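Local structure of ectoine hydroxylase (Sphingopyxis alaskensis, 4MHR) at residues D38-S42 / D121-L126. The protein catalyses the iron- and 2-oxoglutarate-dependent hydroxylation of L-ectoine to the osmolyte 5-hydroxyectoine and works as a homodimer. Sequence-based numbering, arbitrary orientation.
Sequences DAPIS and DVARFL
P40 and V122 bring the two backbones closest, with their CA atoms 5.9 Å apart; A39 CA and F125 CA are 6.8 Å apart. Segment 38-42 is an irregular loop that ends at S42, the N-cap of helix 43-52. Segment 121-126 belongs to helix 117-127, which offers D121, V122, F125 and L126 to the loop. The side chains meet by apolar contacts.

The F125 ring lies against the loop, with A39 CB, P40 CD and I41 CD1 all on one side of its plane. Its CG lies anti to the backbone N (chi1 174°), which carries the ring off the helix toward A39 and I41. A39 CB sits over the ring face in a CH-pi contact, 4.0 Å from the ring centroid and shifted toward the rim. P40 CD approaches obliquely, 3.7 Å from F125 CB. The proline CG also packs on the carbonyl of D121, 3.4 Å from its O, which already accepts the helical bond from F125 N.

In this PhyH-family, cupin-type dioxygenase, the contact lies away from the iron site. Helix 117-127 also touches L246 of strand 244-248 and L170 of strand 169-175, so the loop packs on a helix that itself lies against the main sheet.

I41 runs at about a right angle to V122 and L126 and meets the F125 ring obliquely. Its CD1 lies 3.9 Å from both F125 CE2 and L126 CD2, while its CG2 meets V122 CG2 at 4.0 Å. With an alanine in place of F125, A39 CB would probably lose its ring partner and a gap would open beside P40 and I41. At the helix surface, R124 NH1 forms a salt bridge to D121 OD1 from above the carboxylate plane, and R305 forms a second one to OD2.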
loop_
_atom_site.group_PDB
_atom_site.type_symbol
_atom_site.label_atom_id
_atom_site.label_comp_id
_atom_site.label_asym_id
_atom_site.label_seq_id
_atom_site.Cartn_x
_atom_site.Cartn_y
_atom_site.Cartn_z
ATOM N N ASP A 38 -13.947 -19.569 -9.766
ATOM C CA ASP A 38 -12.860 -19.900 -8.881
ATOM C C ASP A 38 -12.118 -18.669 -8.331
ATOM O O ASP A 38 -11.237 -18.825 -7.515
ATOM C CB ASP A 38 -11.820 -20.727 -9.639
ATOM C CG ASP A 38 -12.254 -22.186 -9.887
ATOM O OD1 ASP A 38 -13.344 -22.622 -9.465
ATOM O OD2 ASP A 38 -11.478 -22.906 -10.545
ATOM N N ALA A 39 -12.389 -17.457 -8.800
ATOM C CA ALA A 39 -11.667 -16.317 -8.235
ATOM C C ALA A 39 -11.989 -16.122 -6.743
ATOM O O ALA A 39 -13.087 -16.414 -6.310
ATOM C CB ALA A 39 -11.973 -15.074 -9.007
ATOM N N PRO A 40 -11.049 -15.559 -5.961
ATOM C CA PRO A 40 -11.231 -15.259 -4.554
ATOM C C PRO A 40 -12.064 -14.030 -4.255
ATOM O O PRO A 40 -12.352 -13.779 -3.111
ATOM C CB PRO A 40 -9.817 -15.122 -4.045
ATOM C CG PRO A 40 -9.048 -14.589 -5.233
ATOM C CD PRO A 40 -9.699 -15.224 -6.427
ATOM N N ILE A 41 -12.517 -13.292 -5.261
ATOM C CA ILE A 41 -13.439 -12.188 -5.036
ATOM C C ILE A 41 -14.568 -12.307 -6.065
ATOM O O ILE A 41 -14.436 -13.040 -7.029
ATOM C CB ILE A 41 -12.738 -10.831 -5.194
ATOM C CG1 ILE A 41 -12.008 -10.723 -6.529
ATOM C CG2 ILE A 41 -11.708 -10.591 -4.058
ATOM C CD1 ILE A 41 -11.317 -9.363 -6.712
ATOM N N SER A 42 -15.655 -11.580 -5.858
ATOM C CA SER A 42 -16.796 -11.705 -6.706
ATOM C C SER A 42 -16.542 -10.947 -8.006
ATOM O O SER A 42 -15.588 -10.185 -8.115
ATOM C CB SER A 42 -18.005 -11.101 -5.974
ATOM O OG SER A 42 -17.838 -9.696 -5.962
ATOM N N ASP A 121 -3.944 -14.756 -2.000
ATOM C CA ASP A 121 -4.720 -15.240 -3.149
ATOM C C ASP A 121 -5.482 -14.128 -3.866
ATOM O O ASP A 121 -5.669 -14.193 -5.073
ATOM C CB ASP A 121 -5.726 -16.343 -2.797
ATOM C CG ASP A 121 -5.021 -17.705 -2.625
ATOM O OD1 ASP A 121 -3.874 -17.758 -2.972
ATOM O OD2 ASP A 121 -5.595 -18.643 -2.108
ATOM N N VAL A 122 -5.842 -13.108 -3.136
ATOM C CA VAL A 122 -6.479 -11.930 -3.780
ATOM C C VAL A 122 -5.434 -11.186 -4.579
ATOM O O VAL A 122 -5.664 -10.806 -5.754
ATOM C CB VAL A 122 -7.175 -11.048 -2.731
ATOM C CG1 VAL A 122 -7.686 -9.787 -3.322
ATOM C CG2 VAL A 122 -8.387 -11.733 -2.066
ATOM N N ALA A 123 -4.232 -11.057 -4.001
ATOM C CA ALA A 123 -3.133 -10.494 -4.762
ATOM C C ALA A 123 -2.803 -11.290 -6.033
ATOM O O ALA A 123 -2.512 -10.693 -7.105
ATOM C CB ALA A 123 -1.859 -10.374 -3.947
ATOM N N ARG A 124 -2.670 -12.590 -5.873
ATOM C CA ARG A 124 -2.292 -13.438 -7.006
ATOM C C ARG A 124 -3.376 -13.331 -8.102
ATOM O O ARG A 124 -3.081 -13.358 -9.240
ATOM C CB ARG A 124 -2.143 -14.912 -6.559
ATOM C CG ARG A 124 -0.903 -15.093 -5.686
ATOM C CD ARG A 124 -0.969 -16.381 -4.849
ATOM N NE ARG A 124 -0.824 -17.468 -5.774
ATOM C CZ ARG A 124 -1.804 -18.252 -6.192
ATOM N NH1 ARG A 124 -3.031 -18.170 -5.692
ATOM N NH2 ARG A 124 -1.531 -19.133 -7.130
ATOM N N PHE A 125 -4.648 -13.283 -7.718
ATOM C CA PHE A 125 -5.728 -13.057 -8.723
ATOM C C PHE A 125 -5.573 -11.676 -9.431
ATOM O O PHE A 125 -5.526 -11.547 -10.680
ATOM C CB PHE A 125 -7.108 -13.132 -8.051
ATOM C CG PHE A 125 -8.198 -12.760 -8.995
ATOM C CD1 PHE A 125 -8.530 -13.611 -10.002
ATOM C CD2 PHE A 125 -8.827 -11.514 -8.924
ATOM C CE1 PHE A 125 -9.481 -13.212 -10.974
ATOM C CE2 PHE A 125 -9.793 -11.153 -9.820
ATOM C CZ PHE A 125 -10.088 -11.996 -10.860
ATOM N N LEU A 126 -5.555 -10.628 -8.641
ATOM C CA LEU A 126 -5.561 -9.259 -9.176
ATOM C C LEU A 126 -4.321 -8.969 -10.023
ATOM O O LEU A 126 -4.413 -8.220 -11.038
ATOM C CB LEU A 126 -5.674 -8.197 -8.076
ATOM C CG LEU A 126 -7.021 -8.197 -7.381
ATOM C CD1 LEU A 126 -6.994 -7.199 -6.230
ATOM C CD2 LEU A 126 -8.139 -7.816 -8.334
#